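Local coordinates for protein esterase D (Lactobacillus rhamnosus, PDB 3DKR) that probably hydrolyses carboxylic esters, as an alpha/beta hydrolase with a catalytic triad, at residues A[14-19]-A[37-42]; A[21-26]-A[92-97]; A[51-56]-A[86-91]; A[185-190]-A[211-216]. One frame throughout, in Å; residues are numbered along the deposited sequence.

Contact 1 (A[14-19]-A[37-42]); sequences QPFEYE and DMNFMA
F16 lays the far edge of its ring against A42, with N39 alongside, where an outer strand of the alpha/beta hydrolase sheet meets the first turn of helix 39-47. The ring gets there because CG sits between the backbone N and the carbonyl carbon, chi1 68°, which swings it off strand 16-18 toward the helix. There CE2 touches CB of A42 at 3.7 Å, with that methyl close to the ring plane. M38, the N-cap residue, brings its carbonyl oxygen to the same edge, more distantly, with CZ of F16 4.4 Å from M38 O. The amide of N39 comes in obliquely beside CE1 and CZ, its plane turned 62° from the ring. An alanine in place of F16 would probably open a gap between strand and helix, leaving the A42 methyl with Y18 alone of the two rings and N39 without its aromatic neighbour. Two residues on, Y18 again faces the helix and wedges the A42 methyl between two rings. The CB of A42 is 3.7 Å from Y18 CE2, matching its distance from F16. Edge-on and near the plane of the Y18 ring, the carbonyl O of A42 lies 3.6 Å from CE2.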
loop_
_atom_site.group_PDB
_atom_site.type_symbol
_atom_site.label_atom_id
_atom_site.label_comp_id
_atom_site.label_asym_id
_atom_site.label_seq_id
_atom_site.Cartn_x
_atom_site.Cartn_y
_atom_site.Cartn_z
ATOM N N GLN A 14 6.513 5.614 13.515
ATOM C CA GLN A 14 6.253 4.399 14.260
ATOM C C GLN A 14 5.041 3.708 13.648
ATOM O O GLN A 14 4.159 4.383 13.137
ATOM C CB GLN A 14 5.888 4.779 15.692
ATOM C CG GLN A 14 6.981 5.505 16.448
ATOM C CD GLN A 14 8.062 4.566 16.914
ATOM O OE1 GLN A 14 7.794 3.413 17.254
ATOM N NE2 GLN A 14 9.301 5.065 16.960
ATOM N N PRO A 15 4.956 2.381 13.766
ATOM C CA PRO A 15 3.661 1.770 13.462
ATOM C C PRO A 15 2.656 2.347 14.443
ATOM O O PRO A 15 3.047 2.759 15.533
ATOM C CB PRO A 15 3.884 0.281 13.753
ATOM C CG PRO A 15 5.104 0.228 14.597
ATOM C CD PRO A 15 5.930 1.402 14.266
ATOM N N PHE A 16 1.377 2.395 14.075
ATOM C CA PHE A 16 0.368 2.914 15.003
ATOM C C PHE A 16 -0.981 2.242 14.846
ATOM O O PHE A 16 -1.245 1.613 13.833
ATOM C CB PHE A 16 0.238 4.439 14.927
ATOM C CG PHE A 16 -0.349 4.973 13.637
ATOM C CD1 PHE A 16 0.459 5.239 12.527
ATOM C CD2 PHE A 16 -1.700 5.285 13.549
ATOM C CE1 PHE A 16 -0.075 5.748 11.359
ATOM C CE2 PHE A 16 -2.227 5.794 12.392
ATOM C CZ PHE A 16 -1.409 6.037 11.294
ATOM N N GLU A 17 -1.796 2.359 15.884
ATOM C CA GLU A 17 -3.059 1.630 15.947
ATOM C C GLU A 17 -4.105 2.448 16.646
ATOM O O GLU A 17 -3.850 3.019 17.711
ATOM C CB GLU A 17 -2.904 0.295 16.679
ATOM C CG GLU A 17 -4.203 -0.521 16.705
ATOM C CD GLU A 17 -4.036 -1.985 17.095
ATOM O OE1 GLU A 17 -2.915 -2.418 17.446
ATOM O OE2 GLU A 17 -5.058 -2.712 17.034
ATOM N N TYR A 18 -5.289 2.489 16.047
ATOM C CA TYR A 18 -6.457 3.070 16.668
ATOM C C TYR A 18 -7.445 1.978 16.996
ATOM O O TYR A 18 -7.783 1.147 16.131
ATOM C CB TYR A 18 -7.148 4.038 15.718
ATOM C CG TYR A 18 -6.299 5.181 15.232
ATOM C CD1 TYR A 18 -5.267 5.702 16.007
ATOM C CD2 TYR A 18 -6.563 5.773 13.999
ATOM C CE1 TYR A 18 -4.491 6.776 15.541
ATOM C CE2 TYR A 18 -5.809 6.831 13.545
ATOM C CZ TYR A 18 -4.765 7.320 14.308
ATOM O OH TYR A 18 -4.013 8.396 13.834
ATOM N N GLU A 19 -7.951 2.004 18.224
ATOM C CA GLU A 19 -8.953 1.014 18.635
ATOM C C GLU A 19 -10.294 1.336 18.036
ATOM O O GLU A 19 -10.668 2.495 17.915
ATOM C CB GLU A 19 -9.079 0.971 20.152
ATOM C CG GLU A 19 -7.778 0.695 20.868
ATOM C CD GLU A 19 -7.059 -0.536 20.369
ATOM O OE1 GLU A 19 -7.699 -1.617 20.252
ATOM O OE2 GLU A 19 -5.839 -0.419 20.073
ATOM N N ASP A 37 2.294 7.859 5.399
ATOM C CA ASP A 37 1.517 7.799 4.160
ATOM C C ASP A 37 0.020 7.673 4.466
ATOM O O ASP A 37 -0.815 8.061 3.662
ATOM C CB ASP A 37 1.902 6.566 3.325
ATOM C CG ASP A 37 3.342 6.578 2.819
ATOM O OD1 ASP A 37 3.998 7.640 2.799
ATOM O OD2 ASP A 37 3.799 5.479 2.438
ATOM N N MET A 38 -0.294 7.125 5.637
ATOM C CA MET A 38 -1.664 6.762 5.979
ATOM C C MET A 38 -2.266 7.609 7.107
ATOM O O MET A 38 -3.375 7.319 7.564
ATOM C CB MET A 38 -1.723 5.275 6.371
ATOM C CG MET A 38 -1.356 4.305 5.249
ATOM S SD MET A 38 -2.528 4.431 3.895
ATOM C CE MET A 38 -1.955 3.101 2.830
ATOM N N ASN A 39 -1.566 8.651 7.569
ATOM C CA ASN A 39 -2.087 9.456 8.687
ATOM C C ASN A 39 -3.483 10.015 8.418
ATOM O O ASN A 39 -4.386 9.871 9.244
ATOM C CB ASN A 39 -1.160 10.638 9.004
ATOM C CG ASN A 39 0.172 10.210 9.558
ATOM O OD1 ASN A 39 0.373 9.045 9.923
ATOM N ND2 ASN A 39 1.120 11.170 9.634
ATOM N N PHE A 40 -3.669 10.656 7.275
ATOM C CA PHE A 40 -4.975 11.267 6.988
ATOM C C PHE A 40 -6.064 10.193 6.879
ATOM O O PHE A 40 -7.161 10.349 7.425
ATOM C CB PHE A 40 -4.983 12.075 5.696
ATOM C CG PHE A 40 -3.996 13.227 5.654
ATOM C CD1 PHE A 40 -3.382 13.739 6.798
ATOM C CD2 PHE A 40 -3.707 13.802 4.428
ATOM C CE1 PHE A 40 -2.468 14.800 6.692
ATOM C CE2 PHE A 40 -2.823 14.857 4.323
ATOM C CZ PHE A 40 -2.210 15.363 5.442
ATOM N N MET A 41 -5.766 9.119 6.153
ATOM C CA MET A 41 -6.749 8.048 5.923
ATOM C C MET A 41 -7.141 7.415 7.250
ATOM O O MET A 41 -8.338 7.243 7.570
ATOM C CB MET A 41 -6.182 7.001 4.950
ATOM C CG MET A 41 -7.012 5.708 4.782
ATOM S SD MET A 41 -8.656 6.014 4.090
ATOM C CE MET A 41 -8.225 6.527 2.424
ATOM N N ALA A 42 -6.118 7.063 8.030
ATOM C CA ALA A 42 -6.328 6.431 9.327
ATOM C C ALA A 42 -7.246 7.289 10.219
ATOM O O ALA A 42 -8.160 6.790 10.876
ATOM C CB ALA A 42 -4.990 6.155 9.993
#

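Contact 2 (A[21-26]-A[92-97]); sequences TDTGVV and YAKVFV
The ring of Y92 carries G24 and T23 on one face and T21 at its rim. CA of G24 makes a CH-pi contact over that face, 4.0 Å from the ring centroid and 22° off the normal. T23 O lies above the same face, displaced toward the rim, while T21 O meets the edge at CD1, 3.3 Å away and near the ring plane. The tyrosine occupies the space a side chain on G24 would need. Its hydroxyl is used elsewhere, in a hydrogen bond with the backbone N of G20. The second ring, F96, is approached only along its edge by this segment: CG2 of T23 touches CE2 at 3.6 Å, and G24 O is also near the plane.

These residues sit on strands 23-28 and 94-99, parallel neighbours in the middle of the alpha/beta hydrolase sheet. Four bonds in the usual parallel pattern join them, from K94 N to D22 O, G24 N to K94 O, F96 N to G24 O and V26 N to F96 O. The third spans 3.0 Å between F96 N and G24 O, and the fourth is a little straighter, 166° at the hydrogen. T23 and F96 lie on one face of the sheet, V26 and V97 on the other, where helix 74-89 packs. The latter two lie side by side pointing the same way, CB of V26 4.1 Å from CG1 of V97. T23 puts CG2 anti to its backbone N, which sends that methyl to F96 and leaves OG1 to donate to OD2 of D22 at 2.6 Å, from above the carboxylate plane.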
loop_
_atom_site.group_PDB
_atom_site.type_symbol
_atom_site.label_atom_id
_atom_site.label_comp_id
_atom_site.label_asym_id
_atom_site.label_seq_id
_atom_site.Cartn_x
_atom_site.Cartn_y
_atom_site.Cartn_z
ATOM N N THR A 21 -14.438 -0.847 17.296
ATOM C CA THR A 21 -15.435 -1.720 17.916
ATOM C C THR A 21 -15.683 -2.941 17.022
ATOM O O THR A 21 -15.111 -4.009 17.276
ATOM C CB THR A 21 -16.736 -0.954 18.261
ATOM O OG1 THR A 21 -17.226 -0.240 17.119
ATOM C CG2 THR A 21 -16.491 0.044 19.412
ATOM N N ASP A 22 -16.477 -2.786 15.971
ATOM C CA ASP A 22 -16.856 -3.953 15.137
ATOM C C ASP A 22 -15.904 -4.216 13.975
ATOM O O ASP A 22 -15.676 -5.373 13.610
ATOM C CB ASP A 22 -18.273 -3.814 14.571
ATOM C CG ASP A 22 -18.417 -2.633 13.643
ATOM O OD1 ASP A 22 -18.361 -1.501 14.176
ATOM O OD2 ASP A 22 -18.569 -2.837 12.405
ATOM N N THR A 23 -15.377 -3.151 13.370
ATOM C CA THR A 23 -14.608 -3.277 12.136
ATOM C C THR A 23 -13.233 -2.632 12.259
ATOM O O THR A 23 -13.101 -1.520 12.794
ATOM C CB THR A 23 -15.352 -2.649 10.954
ATOM O OG1 THR A 23 -16.593 -3.349 10.728
ATOM C CG2 THR A 23 -14.509 -2.730 9.685
ATOM N N GLY A 24 -12.224 -3.343 11.765
ATOM C CA GLY A 24 -10.849 -2.854 11.764
ATOM C C GLY A 24 -10.303 -2.841 10.360
ATOM O O GLY A 24 -10.726 -3.638 9.508
ATOM N N VAL A 25 -9.328 -1.968 10.122
ATOM C CA VAL A 25 -8.748 -1.788 8.794
ATOM C C VAL A 25 -7.230 -1.814 8.890
ATOM O O VAL A 25 -6.654 -1.099 9.708
ATOM C CB VAL A 25 -9.166 -0.433 8.182
ATOM C CG1 VAL A 25 -8.656 -0.324 6.749
ATOM C CG2 VAL A 25 -10.676 -0.296 8.207
ATOM N N VAL A 26 -6.600 -2.628 8.051
ATOM C CA VAL A 26 -5.150 -2.653 7.918
ATOM C C VAL A 26 -4.771 -1.785 6.719
ATOM O O VAL A 26 -5.319 -1.951 5.625
ATOM C CB VAL A 26 -4.615 -4.082 7.709
ATOM C CG1 VAL A 26 -3.124 -4.063 7.428
ATOM C CG2 VAL A 26 -4.946 -4.976 8.924
ATOM N N TYR A 92 -11.462 -7.997 15.635
ATOM C CA TYR A 92 -12.631 -7.334 15.040
ATOM C C TYR A 92 -13.520 -8.313 14.313
ATOM O O TYR A 92 -13.031 -9.243 13.706
ATOM C CB TYR A 92 -12.205 -6.225 14.063
ATOM C CG TYR A 92 -11.511 -5.119 14.790
ATOM C CD1 TYR A 92 -12.231 -4.284 15.612
ATOM C CD2 TYR A 92 -10.140 -4.955 14.731
ATOM C CE1 TYR A 92 -11.618 -3.290 16.341
ATOM C CE2 TYR A 92 -9.521 -3.954 15.446
ATOM C CZ TYR A 92 -10.270 -3.122 16.250
ATOM O OH TYR A 92 -9.658 -2.117 16.983
ATOM N N ALA A 93 -14.828 -8.072 14.345
ATOM C CA ALA A 93 -15.767 -8.920 13.621
ATOM C C ALA A 93 -15.473 -8.909 12.128
ATOM O O ALA A 93 -15.632 -9.926 11.467
ATOM C CB ALA A 93 -17.178 -8.445 13.842
ATOM N N LYS A 94 -15.125 -7.734 11.596
ATOM C CA LYS A 94 -14.814 -7.575 10.171
ATOM C C LYS A 94 -13.518 -6.819 9.995
ATOM O O LYS A 94 -13.246 -5.871 10.735
ATOM C CB LYS A 94 -15.945 -6.840 9.453
ATOM C CG LYS A 94 -17.284 -7.586 9.505
ATOM C CD LYS A 94 -18.300 -6.971 8.547
ATOM C CE LYS A 94 -19.675 -7.629 8.649
ATOM N NZ LYS A 94 -20.648 -7.097 7.650
ATOM N N VAL A 95 -12.727 -7.252 9.016
ATOM C CA VAL A 95 -11.440 -6.617 8.728
ATOM C C VAL A 95 -11.332 -6.368 7.228
ATOM O O VAL A 95 -11.660 -7.240 6.424
ATOM C CB VAL A 95 -10.283 -7.491 9.217
ATOM C CG1 VAL A 95 -8.949 -7.008 8.642
ATOM C CG2 VAL A 95 -10.239 -7.504 10.750
ATOM N N PHE A 96 -10.864 -5.168 6.892
ATOM C CA PHE A 96 -10.558 -4.751 5.530
ATOM C C PHE A 96 -9.053 -4.481 5.448
ATOM O O PHE A 96 -8.451 -4.079 6.430
ATOM C CB PHE A 96 -11.305 -3.475 5.190
ATOM C CG PHE A 96 -12.805 -3.627 5.157
ATOM C CD1 PHE A 96 -13.473 -3.710 3.945
ATOM C CD2 PHE A 96 -13.540 -3.712 6.327
ATOM C CE1 PHE A 96 -14.862 -3.861 3.912
ATOM C CE2 PHE A 96 -14.934 -3.868 6.289
ATOM C CZ PHE A 96 -15.575 -3.941 5.078
ATOM N N VAL A 97 -8.465 -4.701 4.282
ATOM C CA VAL A 97 -7.028 -4.472 4.079
ATOM C C VAL A 97 -6.811 -3.714 2.784
ATOM O O VAL A 97 -7.266 -4.158 1.726
ATOM C CB VAL A 97 -6.286 -5.805 4.011
ATOM C CG1 VAL A 97 -4.774 -5.576 3.913
ATOM C CG2 VAL A 97 -6.691 -6.679 5.224
#

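Contact 3 (A[51-56]-A[86-91]); sequences GVYVPL and AHMTAK
NE2 of H87 is hydrogen-bonded to OE1 of E17, and this bond fixes the rotation of the imidazole that lies over the ring of Y53. The other oxygen of E17 forms a salt bridge with NZ of K91, which E19 also engages; E17 alone would probably favour a protonated imidazole, with K91 tempering this. The setting is the alpha/beta/alpha sandwich of the alpha/beta hydrolase fold, with the C-terminal part of helix 74-89 packed on one face of the sheet at strand 51-54. CD2 of H87 stands 3.8 Å above the plane of the Y53 ring, offset toward its rim. The two ring planes meet obliquely, at 42°. On the opposite face of the tyrosine, CD of P55 lies nearby, also toward the rim, so the ring has a neighbour on both faces.

M88 reaches the strand at the root of the same tyrosine. Its chain is bent at both chi2 and chi3, the latter -90°, which brings SD down beside CB of Y53 at 3.6 Å. The sulfur sits obliquely to the aromatic ring, 5.3 Å from SD to the Y53 centroid, a Met-aromatic contact. M88 also touches V26 of the adjacent strand, so it fills the angle between helix and sheet. An alanine here would lose the sulfur and its methyl, and is likely to open a gap under the helix beside Y53 CB. That methyl, CE, reaches past the side chain to the strand backbone, lying 3.9 Å from the N of Y53 and likewise 3.9 Å from the carbonyl carbon of V52.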
loop_
_atom_site.group_PDB
_atom_site.type_symbol
_atom_site.label_atom_id
_atom_site.label_comp_id
_atom_site.label_asym_id
_atom_site.label_seq_id
_atom_site.Cartn_x
_atom_site.Cartn_y
_atom_site.Cartn_z
ATOM N N GLY A 51 -11.571 0.818 13.660
ATOM C CA GLY A 51 -10.233 0.532 14.181
ATOM C C GLY A 51 -9.274 0.547 13.007
ATOM O O GLY A 51 -9.670 0.230 11.881
ATOM N N VAL A 52 -8.005 0.895 13.253
ATOM C CA VAL A 52 -7.041 1.041 12.172
ATOM C C VAL A 52 -5.679 0.555 12.659
ATOM O O VAL A 52 -5.335 0.796 13.799
ATOM C CB VAL A 52 -6.900 2.511 11.683
ATOM C CG1 VAL A 52 -6.036 2.557 10.421
ATOM C CG2 VAL A 52 -8.275 3.136 11.446
ATOM N N TYR A 53 -4.935 -0.137 11.800
ATOM C CA TYR A 53 -3.577 -0.578 12.114
ATOM C C TYR A 53 -2.681 -0.328 10.926
ATOM O O TYR A 53 -3.004 -0.744 9.827
ATOM C CB TYR A 53 -3.560 -2.051 12.471
ATOM C CG TYR A 53 -2.210 -2.602 12.870
ATOM C CD1 TYR A 53 -1.381 -1.926 13.753
ATOM C CD2 TYR A 53 -1.780 -3.827 12.384
ATOM C CE1 TYR A 53 -0.152 -2.461 14.120
ATOM C CE2 TYR A 53 -0.571 -4.366 12.762
ATOM C CZ TYR A 53 0.235 -3.683 13.627
ATOM O OH TYR A 53 1.436 -4.259 14.011
ATOM N N VAL A 54 -1.583 0.389 11.176
ATOM C CA VAL A 54 -0.662 0.836 10.146
ATOM C C VAL A 54 0.746 0.383 10.532
ATOM O O VAL A 54 1.450 1.072 11.290
ATOM C CB VAL A 54 -0.698 2.367 9.975
ATOM C CG1 VAL A 54 0.110 2.770 8.751
ATOM C CG2 VAL A 54 -2.140 2.854 9.875
ATOM N N PRO A 55 1.146 -0.803 10.060
ATOM C CA PRO A 55 2.495 -1.288 10.377
ATOM C C PRO A 55 3.584 -0.540 9.624
ATOM O O PRO A 55 3.301 0.162 8.658
ATOM C CB PRO A 55 2.460 -2.755 9.940
ATOM C CG PRO A 55 1.417 -2.819 8.880
ATOM C CD PRO A 55 0.377 -1.783 9.263
ATOM N N LEU A 56 4.827 -0.754 10.048
ATOM C CA LEU A 56 6.005 -0.220 9.384
ATOM C C LEU A 56 6.747 -1.360 8.689
ATOM O O LEU A 56 7.084 -2.358 9.326
ATOM C CB LEU A 56 6.932 0.412 10.417
ATOM C CG LEU A 56 8.299 0.877 9.942
ATOM C CD1 LEU A 56 8.209 1.974 8.905
ATOM C CD2 LEU A 56 9.154 1.312 11.165
ATOM N N ALA A 86 -3.503 -10.756 10.703
ATOM C CA ALA A 86 -3.862 -11.652 11.812
ATOM C C ALA A 86 -4.125 -10.902 13.117
ATOM O O ALA A 86 -5.032 -11.241 13.884
ATOM C CB ALA A 86 -2.771 -12.689 12.019
ATOM N N HIS A 87 -3.329 -9.868 13.365
ATOM C CA HIS A 87 -3.480 -9.011 14.548
ATOM C C HIS A 87 -4.903 -8.460 14.634
ATOM O O HIS A 87 -5.508 -8.405 15.709
ATOM C CB HIS A 87 -2.468 -7.860 14.452
ATOM C CG HIS A 87 -2.572 -6.856 15.552
ATOM N ND1 HIS A 87 -2.126 -7.112 16.835
ATOM C CD2 HIS A 87 -3.046 -5.586 15.560
ATOM C CE1 HIS A 87 -2.332 -6.041 17.585
ATOM N NE2 HIS A 87 -2.886 -5.103 16.834
ATOM N N MET A 88 -5.439 -8.079 13.475
ATOM C CA MET A 88 -6.720 -7.401 13.392
ATOM C C MET A 88 -7.873 -8.401 13.305
ATOM O O MET A 88 -8.918 -8.182 13.935
ATOM C CB MET A 88 -6.737 -6.422 12.218
ATOM C CG MET A 88 -5.747 -5.246 12.382
ATOM S SD MET A 88 -6.112 -4.204 13.814
ATOM C CE MET A 88 -7.208 -3.000 13.076
ATOM N N THR A 89 -7.690 -9.500 12.575
ATOM C CA THR A 89 -8.746 -10.521 12.532
ATOM C C THR A 89 -8.895 -11.247 13.879
ATOM O O THR A 89 -9.889 -11.946 14.094
ATOM C CB THR A 89 -8.531 -11.555 11.424
ATOM O OG1 THR A 89 -7.314 -12.271 11.661
ATOM C CG2 THR A 89 -8.527 -10.907 10.052
ATOM N N ALA A 90 -7.929 -11.130 14.780
ATOM C CA ALA A 90 -8.111 -11.676 16.140
ATOM C C ALA A 90 -9.103 -10.851 16.978
ATOM O O ALA A 90 -9.689 -11.373 17.939
ATOM C CB ALA A 90 -6.777 -11.748 16.849
ATOM N N LYS A 91 -9.272 -9.578 16.611
ATOM C CA LYS A 91 -9.938 -8.566 17.450
ATOM C C LYS A 91 -11.321 -8.161 16.948
ATOM O O LYS A 91 -12.236 -7.955 17.759
ATOM C CB LYS A 91 -9.090 -7.270 17.502
ATOM C CG LYS A 91 -7.753 -7.396 18.136
ATOM C CD LYS A 91 -6.901 -6.129 17.918
ATOM C CE LYS A 91 -7.434 -4.939 18.656
ATOM N NZ LYS A 91 -6.312 -4.024 19.065
#

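Contact 4 (A[185-190]-A[211-216]); sequences QPTFIG and INAARV
R215 sets its CG between the backbone N and the carbonyl carbon, chi1 70°, and then runs extended to NE, which carries the guanidinium across P186. CB of the proline lies 3.5 Å above one face of that flat group, offset toward its rim, and CG of P186 comes within 3.4 Å of NH1. The same NH1 forms a salt bridge with OE2 of E248, which helps hold the guanidinium over the proline. The proline ring also meets A214, CD of P186 lying 4.0 Å from CB of A214.

Further along, I189 also reaches across: its CD1, trans at chi2 (175°), meets CG1 of V216 at 3.7 Å. Strand 187-192, helix 202-209 and strand 216-221 make a beta-alpha-beta crossover, and this contact is where the returning chain joins the edge of the sheet, in parallel register with T187 opposite V216. The helix covers I189 and V216. Strand 187-192 leads on to D195, the predicted acid of the triad, whose side chain is about 10 Å from that of I189.

One backbone bond ties the segments, T187 N to R215 O at 2.9 Å, nearly straight at 163°. Its donor is tilted somewhat out of the carbonyl plane, and the same oxygen takes a CA-H contact from P186. At the start of the strand OG1 of T187 donates back to Q185 O, from above the carbonyl plane. That carbonyl has the methyl of A213 close by, CB standing 3.5 Å from Q185 O and 4.1 Å from T187 OG1.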
loop_
_atom_site.group_PDB
_atom_site.type_symbol
_atom_site.label_atom_id
_atom_site.label_comp_id
_atom_site.label_asym_id
_atom_site.label_seq_id
_atom_site.Cartn_x
_atom_site.Cartn_y
_atom_site.Cartn_z
ATOM N N GLN A 185 -13.564 -11.778 -2.622
ATOM C CA GLN A 185 -14.082 -10.660 -1.855
ATOM C C GLN A 185 -14.346 -9.446 -2.727
ATOM O O GLN A 185 -13.683 -9.267 -3.763
ATOM C CB GLN A 185 -13.086 -10.217 -0.776
ATOM C CG GLN A 185 -12.747 -11.261 0.269
ATOM C CD GLN A 185 -11.498 -12.047 -0.051
ATOM O OE1 GLN A 185 -11.132 -12.204 -1.216
ATOM N NE2 GLN A 185 -10.833 -12.550 0.993
ATOM N N PRO A 186 -15.260 -8.572 -2.280
ATOM C CA PRO A 186 -15.338 -7.245 -2.855
ATOM C C PRO A 186 -13.952 -6.583 -2.848
ATOM O O PRO A 186 -13.235 -6.670 -1.840
ATOM C CB PRO A 186 -16.294 -6.508 -1.908
ATOM C CG PRO A 186 -17.118 -7.588 -1.308
ATOM C CD PRO A 186 -16.251 -8.768 -1.202
ATOM N N THR A 187 -13.593 -5.959 -3.963
ATOM C CA THR A 187 -12.282 -5.307 -4.111
ATOM C C THR A 187 -12.430 -3.850 -4.524
ATOM O O THR A 187 -13.175 -3.518 -5.448
ATOM C CB THR A 187 -11.431 -6.048 -5.135
ATOM O OG1 THR A 187 -11.325 -7.421 -4.757
ATOM C CG2 THR A 187 -10.033 -5.430 -5.252
ATOM N N PHE A 188 -11.684 -2.995 -3.830
ATOM C CA PHE A 188 -11.625 -1.564 -4.084
ATOM C C PHE A 188 -10.379 -1.258 -4.895
ATOM O O PHE A 188 -9.295 -1.749 -4.589
ATOM C CB PHE A 188 -11.561 -0.800 -2.753
ATOM C CG PHE A 188 -11.555 0.688 -2.907
ATOM C CD1 PHE A 188 -12.747 1.405 -2.910
ATOM C CD2 PHE A 188 -10.369 1.382 -3.098
ATOM C CE1 PHE A 188 -12.752 2.791 -3.073
ATOM C CE2 PHE A 188 -10.371 2.760 -3.249
ATOM C CZ PHE A 188 -11.570 3.465 -3.253
ATOM N N ILE A 189 -10.541 -0.432 -5.923
ATOM C CA ILE A 189 -9.398 0.036 -6.723
ATOM C C ILE A 189 -9.446 1.541 -6.879
ATOM O O ILE A 189 -10.401 2.081 -7.446
ATOM C CB ILE A 189 -9.356 -0.597 -8.126
ATOM C CG1 ILE A 189 -9.290 -2.120 -8.021
ATOM C CG2 ILE A 189 -8.154 -0.027 -8.907
ATOM C CD1 ILE A 189 -9.359 -2.882 -9.370
ATOM N N GLY A 190 -8.438 2.227 -6.342
ATOM C CA GLY A 190 -8.266 3.646 -6.552
ATOM C C GLY A 190 -6.948 3.918 -7.246
ATOM O O GLY A 190 -5.940 3.275 -6.948
ATOM N N ILE A 211 -11.814 -11.750 -11.950
ATOM C CA ILE A 211 -12.994 -12.347 -12.591
ATOM C C ILE A 211 -13.961 -12.996 -11.591
ATOM O O ILE A 211 -15.157 -13.149 -11.885
ATOM C CB ILE A 211 -12.591 -13.365 -13.690
ATOM C CG1 ILE A 211 -11.783 -14.520 -13.116
ATOM C CG2 ILE A 211 -11.788 -12.665 -14.799
ATOM C CD1 ILE A 211 -11.623 -15.671 -14.115
ATOM N N ASN A 212 -13.456 -13.352 -10.414
ATOM C CA ASN A 212 -14.266 -14.021 -9.383
ATOM C C ASN A 212 -14.626 -13.165 -8.162
ATOM O O ASN A 212 -15.308 -13.638 -7.246
ATOM C CB ASN A 212 -13.560 -15.289 -8.956
ATOM C CG ASN A 212 -13.460 -16.287 -10.094
ATOM O OD1 ASN A 212 -14.438 -16.500 -10.818
ATOM N ND2 ASN A 212 -12.298 -16.895 -10.261
ATOM N N ALA A 213 -14.186 -11.911 -8.156
ATOM C CA ALA A 213 -14.499 -10.989 -7.056
ATOM C C ALA A 213 -15.999 -10.716 -7.018
ATOM O O ALA A 213 -16.636 -10.542 -8.064
ATOM C CB ALA A 213 -13.740 -9.676 -7.212
ATOM N N ALA A 214 -16.567 -10.694 -5.814
ATOM C CA ALA A 214 -18.007 -10.387 -5.658
ATOM C C ALA A 214 -18.417 -9.073 -6.330
ATOM O O ALA A 214 -19.514 -8.965 -6.904
ATOM C CB ALA A 214 -18.389 -10.349 -4.193
ATOM N N ARG A 215 -17.555 -8.066 -6.213
ATOM C CA ARG A 215 -17.691 -6.798 -6.907
ATOM C C ARG A 215 -16.329 -6.119 -6.973
ATOM O O ARG A 215 -15.425 -6.453 -6.197
ATOM C CB ARG A 215 -18.700 -5.872 -6.223
ATOM C CG ARG A 215 -18.284 -5.284 -4.871
ATOM C CD ARG A 215 -19.194 -4.093 -4.435
ATOM N NE ARG A 215 -18.772 -3.487 -3.154
ATOM C CZ ARG A 215 -18.946 -4.055 -1.961
ATOM N NH1 ARG A 215 -19.532 -5.241 -1.859
ATOM N NH2 ARG A 215 -18.527 -3.442 -0.857
ATOM N N VAL A 216 -16.188 -5.202 -7.928
ATOM C CA VAL A 216 -15.005 -4.356 -8.027
ATOM C C VAL A 216 -15.420 -2.887 -8.039
ATOM O O VAL A 216 -16.077 -2.417 -8.974
ATOM C CB VAL A 216 -14.163 -4.685 -9.275
ATOM C CG1 VAL A 216 -12.934 -3.795 -9.320
ATOM C CG2 VAL A 216 -13.769 -6.153 -9.257
#

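How the contacts relate
From the N terminus, contact 1 closes the first loop, bringing edge strand 16-18 to helix 39-47. Contact 2 opens within that loop, at 21-26, and closes far beyond it at 92-97, so the two cross along the chain. Contact 3 starts after contact 1 has closed and lies wholly between the segments of contact 2, seating helix 74-89 on strand 51-54. That strand runs between 16-18 and 23-28, and backbone bonds such as V25 N to G51 O knit contacts 2 and 3. Contact 4 follows in series, joining strands 187-192 and 216-221 at the other edge of the same sheet, without touching the other three.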